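Long-range contacts in putative periplasmic protein (Wolinella succinogenes, PDB 3KN3), which probably serves as a periplasmic solute-binding protein, perhaps in tungstate-type ABC transport, and has been observed with glutathione bound: residues R8-T13 with D56-H61; M82-V87 with L170-T175. All coordinates share one frame; numbering follows the deposited sequence.

Overall arrangement
Both contacts illustrate how a periplasmic binding protein stitches distant parts of its chain into sheets, yet each belongs to a different sheet of the fold. Contact 1 is a buried parallel pairing inside the sheet that holds strands 6-12 and 57-60, knit by backbone bonds and by selenomethionine, alanine, valine and phenylalanine side chains. Contact 2, partly buried and nearer the centre of the chain, pairs strands 86-90 and 168-172 antiparallel, then gives way to a helix start, where a salt bridge and side-chain bonds to backbone take over. Their centres lie about 20 Å apart, with nearest atoms about 5 Å apart, and residues of the glutathione site lie in or beside both.

Contact 1 (R8-T13 with D56-H61); sequences RMATTT and DVVFVH
The carbonyl oxygen of R8 is gripped by two successive backbone donors where the loop enters strand 57-60: D56 N at 2.8 Å and V57 N at 3.2 Å. The D56 carboxylate adds a third tie to the same residue, its OD2 taking the R8 backbone N-H at 2.7 Å on the anti side, 20° out of the carboxylate plane. CG of D56 lies beside its own backbone N (chi1 -52°), which turns the carboxylate back toward R8. The other oxygen, OD1, accepts from D217 N and bonds a glycerol that probably came from the crystallisation liquor, while the R8 guanidinium reaches away to E6. Farther along, parallel strand bonds run from A10 N to V57 O (3.0 Å) and from F59 N to A10 O (2.9 Å). On the face of M9, V57 and F59, the selenomethionine CB meets V57 CG2, and its selenium lies 5.1 Å from the F59 ring centroid, an oblique Met-aromatic contact packed against L21 of helix 20-32. T11 donates OG1 to F59 O at 2.7 Å, the donor tilted 19° from the carbonyl plane. Beyond it a water accepts from H61 N and makes a weak contact with T12 OG1. Adjacent parallel strands whose C-terminal ends carry ligand-site residues, here T12 and H61 of the glutathione site, are characteristic of the periplasmic binding protein fold.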
loop_
_atom_site.group_PDB
_atom_site.type_symbol
_atom_site.label_atom_id
_atom_site.label_comp_id
_atom_site.label_asym_id
_atom_site.label_seq_id
_atom_site.Cartn_x
_atom_site.Cartn_y
_atom_site.Cartn_z
ATOM N N ARG A 8 -14.543 -16.908 0.998
ATOM C CA ARG A 8 -13.183 -17.344 1.300
ATOM C C ARG A 8 -12.165 -16.513 0.568
ATOM O O ARG A 8 -12.216 -16.380 -0.654
ATOM C CB ARG A 8 -12.985 -18.826 0.965
ATOM C CG ARG A 8 -13.704 -19.756 1.903
ATOM C CD ARG A 8 -13.959 -21.106 1.252
ATOM N NE ARG A 8 -14.385 -22.087 2.245
ATOM C CZ ARG A 8 -15.648 -22.297 2.604
ATOM N NH1 ARG A 8 -16.623 -21.607 2.036
ATOM N NH2 ARG A 8 -15.933 -23.211 3.526
HETATM N N MSE A 9 -11.211 -15.981 1.323
HETATM C CA MSE A 9 -10.265 -15.033 0.771
HETATM C C MSE A 9 -8.820 -15.415 1.041
HETATM O O MSE A 9 -8.463 -15.801 2.151
HETATM C CB MSE A 9 -10.544 -13.660 1.358
HETATM C CG MSE A 9 -9.371 -12.697 1.316
HETATM SE SE MSE A 9 -9.873 -10.889 1.935
HETATM C CE MSE A 9 -11.828 -11.038 1.689
ATOM N N ALA A 10 -7.994 -15.297 0.013
ATOM C CA ALA A 10 -6.562 -15.417 0.189
ATOM C C ALA A 10 -5.971 -14.017 0.160
ATOM O O ALA A 10 -6.123 -13.295 -0.826
ATOM C CB ALA A 10 -5.954 -16.280 -0.901
ATOM N N THR A 11 -5.312 -13.627 1.244
ATOM C CA THR A 11 -4.646 -12.342 1.283
ATOM C C THR A 11 -3.178 -12.458 1.695
ATOM O O THR A 11 -2.615 -13.551 1.828
ATOM C CB THR A 11 -5.344 -11.331 2.213
ATOM O OG1 THR A 11 -4.766 -10.040 2.002
ATOM C CG2 THR A 11 -5.150 -11.711 3.685
ATOM N N THR A 12 -2.574 -11.304 1.906
ATOM C CA THR A 12 -1.144 -11.209 2.125
ATOM C C THR A 12 -0.832 -10.846 3.565
ATOM O O THR A 12 -1.549 -10.080 4.209
ATOM C CB THR A 12 -0.554 -10.155 1.198
ATOM O OG1 THR A 12 0.429 -10.770 0.363
ATOM C CG2 THR A 12 0.046 -9.017 1.996
ATOM N N THR A 13 0.250 -11.402 4.075
ATOM C CA THR A 13 0.614 -11.173 5.464
ATOM C C THR A 13 0.778 -9.676 5.800
ATOM O O THR A 13 0.327 -9.208 6.846
ATOM C CB THR A 13 1.849 -12.021 5.854
ATOM O OG1 THR A 13 2.235 -11.714 7.193
ATOM C CG2 THR A 13 3.008 -11.758 4.903
ATOM N N ASP A 56 -12.326 -17.876 -3.071
ATOM C CA ASP A 56 -13.280 -17.195 -3.931
ATOM C C ASP A 56 -12.684 -15.901 -4.464
ATOM O O ASP A 56 -12.893 -15.553 -5.621
ATOM C CB ASP A 56 -14.572 -16.928 -3.167
ATOM C CG ASP A 56 -15.121 -18.190 -2.492
ATOM O OD1 ASP A 56 -15.265 -19.225 -3.197
ATOM O OD2 ASP A 56 -15.395 -18.141 -1.263
ATOM N N VAL A 57 -11.935 -15.204 -3.608
ATOM C CA VAL A 57 -11.281 -13.952 -3.972
ATOM C C VAL A 57 -9.880 -13.851 -3.404
ATOM O O VAL A 57 -9.533 -14.512 -2.434
ATOM C CB VAL A 57 -12.039 -12.692 -3.473
ATOM C CG1 VAL A 57 -13.364 -12.558 -4.159
ATOM C CG2 VAL A 57 -12.183 -12.727 -1.959
ATOM N N VAL A 58 -9.120 -12.945 -4.005
ATOM C CA VAL A 58 -7.720 -12.735 -3.718
ATOM C C VAL A 58 -7.542 -11.244 -3.392
ATOM O O VAL A 58 -8.206 -10.388 -3.981
ATOM C CB VAL A 58 -6.878 -13.189 -4.943
ATOM C CG1 VAL A 58 -5.845 -12.177 -5.299
ATOM C CG2 VAL A 58 -6.259 -14.560 -4.690
ATOM N N PHE A 59 -6.688 -10.929 -2.428
ATOM C CA PHE A 59 -6.585 -9.555 -1.948
ATOM C C PHE A 59 -5.140 -9.193 -1.672
ATOM O O PHE A 59 -4.587 -9.570 -0.640
ATOM C CB PHE A 59 -7.406 -9.386 -0.684
ATOM C CG PHE A 59 -7.628 -7.964 -0.288
ATOM C CD1 PHE A 59 -7.752 -6.974 -1.246
ATOM C CD2 PHE A 59 -7.732 -7.612 1.046
ATOM C CE1 PHE A 59 -7.982 -5.638 -0.876
ATOM C CE2 PHE A 59 -7.958 -6.287 1.425
ATOM C CZ PHE A 59 -8.091 -5.299 0.458
ATOM N N VAL A 60 -4.531 -8.456 -2.593
ATOM C CA VAL A 60 -3.089 -8.274 -2.569
ATOM C C VAL A 60 -2.653 -6.831 -2.805
ATOM O O VAL A 60 -3.473 -5.907 -2.915
ATOM C CB VAL A 60 -2.385 -9.198 -3.596
ATOM C CG1 VAL A 60 -2.622 -10.678 -3.249
ATOM C CG2 VAL A 60 -2.856 -8.886 -5.029
ATOM N N HIS A 61 -1.343 -6.654 -2.897
ATOM C CA HIS A 61 -0.756 -5.338 -2.811
ATOM C C HIS A 61 0.488 -5.309 -3.668
ATOM O O HIS A 61 1.566 -4.981 -3.185
ATOM C CB HIS A 61 -0.407 -5.060 -1.350
ATOM C CG HIS A 61 0.041 -3.655 -1.080
ATOM N ND1 HIS A 61 1.279 -3.359 -0.558
ATOM C CD2 HIS A 61 -0.596 -2.471 -1.248
ATOM C CE1 HIS A 61 1.394 -2.047 -0.417
ATOM N NE2 HIS A 61 0.272 -1.488 -0.832
HETATM O O HOH W 1 1.095 -8.452 -2.020
#

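Contact 2 (M82-V87 with L170-T175); sequences MYNDFV and LTDRGT
The F86 ring meets strand 168-172 obliquely, its CD2 3.7 Å from D172 N and 3.9 Å from L170 CD2. Next to it V87 and T171 form an antiparallel hydrogen-bonded pair, V87 N reaching T171 O at 2.9 Å in a nearly straight bond that T171 N returns to V87 O. Just before strand 86-90 and just after strand 168-172, D85 and R173 meet side-on: R173 NE goes to D85 OD1 at 2.8 Å and R173 NH2 to D85 OD2 at 3.0 Å, with the carboxylate and guanidinium only 14° from coplanar. The arginine bends at chi3 (-65°) to bring these nitrogens round, and V87 CG1 rests over one guanidinium face; E194 pairs with NH2 as well. At the helix start D172 is the N-cap, its OD2 accepting from T175 N, while N84 OD1 takes the N-H of G174 at 2.9 Å. Thus two side chains, one from each segment, satisfy first-turn amides of helix 173-182. Strand 168-172 lies between strands 117-119 and 86-90, with M155 and I159 of helix 155-164 against T171, and T126 of helix 125-138 against both F86 and L170.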
loop_
_atom_site.group_PDB
_atom_site.type_symbol
_atom_site.label_atom_id
_atom_site.label_comp_id
_atom_site.label_asym_id
_atom_site.label_seq_id
_atom_site.Cartn_x
_atom_site.Cartn_y
_atom_site.Cartn_z
HETATM N N MSE A 82 -8.362 1.914 -1.655
HETATM C CA MSE A 82 -7.273 2.810 -1.333
HETATM C C MSE A 82 -7.178 2.960 0.165
HETATM O O MSE A 82 -8.193 3.093 0.845
HETATM C CB MSE A 82 -7.468 4.158 -1.997
HETATM C CG MSE A 82 -8.355 5.074 -1.217
HETATM SE SE MSE A 82 -7.681 6.888 -1.334
HETATM C CE MSE A 82 -7.855 7.146 -3.254
ATOM N N TYR A 83 -5.957 2.931 0.688
ATOM C CA TYR A 83 -5.791 2.868 2.132
ATOM C C TYR A 83 -4.335 2.999 2.508
ATOM O O TYR A 83 -3.453 2.490 1.807
ATOM C CB TYR A 83 -6.322 1.531 2.639
ATOM C CG TYR A 83 -6.421 1.410 4.138
ATOM C CD1 TYR A 83 -7.389 2.108 4.849
ATOM C CD2 TYR A 83 -5.579 0.563 4.842
ATOM C CE1 TYR A 83 -7.496 1.985 6.228
ATOM C CE2 TYR A 83 -5.675 0.436 6.221
ATOM C CZ TYR A 83 -6.634 1.148 6.912
ATOM O OH TYR A 83 -6.736 1.012 8.287
ATOM N N ASN A 84 -4.084 3.672 3.624
ATOM C CA ASN A 84 -2.740 3.726 4.179
ATOM C C ASN A 84 -1.785 4.384 3.191
ATOM O O ASN A 84 -0.789 3.783 2.780
ATOM C CB ASN A 84 -2.270 2.306 4.505
ATOM C CG ASN A 84 -0.965 2.274 5.283
ATOM O OD1 ASN A 84 -0.591 3.247 5.955
ATOM N ND2 ASN A 84 -0.270 1.131 5.216
ATOM N N ASP A 85 -2.111 5.613 2.812
ATOM C CA ASP A 85 -1.325 6.375 1.846
ATOM C C ASP A 85 0.112 6.578 2.300
ATOM O O ASP A 85 0.400 6.582 3.494
ATOM C CB ASP A 85 -1.965 7.749 1.614
ATOM C CG ASP A 85 -2.070 8.569 2.896
ATOM O OD1 ASP A 85 -2.402 7.990 3.957
ATOM O OD2 ASP A 85 -1.827 9.796 2.842
ATOM N N PHE A 86 1.010 6.761 1.339
ATOM C CA PHE A 86 2.406 7.063 1.637
ATOM C C PHE A 86 2.648 8.559 1.901
ATOM O O PHE A 86 2.038 9.430 1.274
ATOM C CB PHE A 86 3.313 6.595 0.498
ATOM C CG PHE A 86 3.228 5.120 0.214
ATOM C CD1 PHE A 86 2.396 4.637 -0.793
ATOM C CD2 PHE A 86 3.989 4.212 0.945
ATOM C CE1 PHE A 86 2.327 3.275 -1.071
ATOM C CE2 PHE A 86 3.916 2.850 0.681
ATOM C CZ PHE A 86 3.082 2.380 -0.331
ATOM N N VAL A 87 3.566 8.847 2.817
ATOM C CA VAL A 87 3.931 10.217 3.121
ATOM C C VAL A 87 5.448 10.410 3.129
ATOM O O VAL A 87 6.207 9.457 3.263
ATOM C CB VAL A 87 3.327 10.670 4.458
ATOM C CG1 VAL A 87 1.795 10.667 4.365
ATOM C CG2 VAL A 87 3.804 9.773 5.604
ATOM N N LEU A 170 10.516 8.140 2.529
ATOM C CA LEU A 170 9.138 7.846 2.185
ATOM C C LEU A 170 8.632 6.615 2.940
ATOM O O LEU A 170 9.223 5.535 2.864
ATOM C CB LEU A 170 9.028 7.613 0.690
ATOM C CG LEU A 170 7.656 7.224 0.158
ATOM C CD1 LEU A 170 7.471 7.776 -1.260
ATOM C CD2 LEU A 170 7.458 5.711 0.204
ATOM N N THR A 171 7.530 6.773 3.659
ATOM C CA THR A 171 6.997 5.660 4.429
ATOM C C THR A 171 5.484 5.625 4.355
ATOM O O THR A 171 4.835 6.643 4.125
ATOM C CB THR A 171 7.407 5.737 5.906
ATOM O OG1 THR A 171 6.798 4.658 6.618
ATOM C CG2 THR A 171 6.943 7.051 6.521
ATOM N N ASP A 172 4.921 4.441 4.541
ATOM C CA ASP A 172 3.484 4.330 4.676
ATOM C C ASP A 172 3.086 5.009 5.985
ATOM O O ASP A 172 3.877 5.093 6.927
ATOM C CB ASP A 172 3.067 2.865 4.688
ATOM C CG ASP A 172 3.631 2.124 5.870
ATOM O OD1 ASP A 172 4.786 1.636 5.787
ATOM O OD2 ASP A 172 2.920 2.058 6.892
ATOM N N ARG A 173 1.855 5.495 6.037
ATOM C CA ARG A 173 1.380 6.246 7.189
ATOM C C ARG A 173 1.318 5.380 8.446
ATOM O O ARG A 173 1.617 5.841 9.543
ATOM C CB ARG A 173 0.006 6.844 6.884
ATOM C CG ARG A 173 -0.523 7.723 7.980
ATOM C CD ARG A 173 -1.858 8.305 7.602
ATOM N NE ARG A 173 -1.776 9.205 6.453
ATOM C CZ ARG A 173 -1.609 10.519 6.559
ATOM N NH1 ARG A 173 -1.491 11.070 7.765
ATOM N NH2 ARG A 173 -1.560 11.284 5.468
ATOM N N GLY A 174 0.926 4.124 8.280
ATOM C CA GLY A 174 0.817 3.209 9.403
ATOM C C GLY A 174 2.106 3.074 10.196
ATOM O O GLY A 174 2.093 3.153 11.423
ATOM N N THR A 175 3.224 2.875 9.504
ATOM C CA THR A 175 4.496 2.712 10.195
ATOM C C THR A 175 4.899 4.004 10.875
ATOM O O THR A 175 5.465 3.981 11.967
ATOM C CB THR A 175 5.619 2.308 9.246
ATOM O OG1 THR A 175 5.168 1.255 8.386
ATOM C CG2 THR A 175 6.835 1.848 10.036
#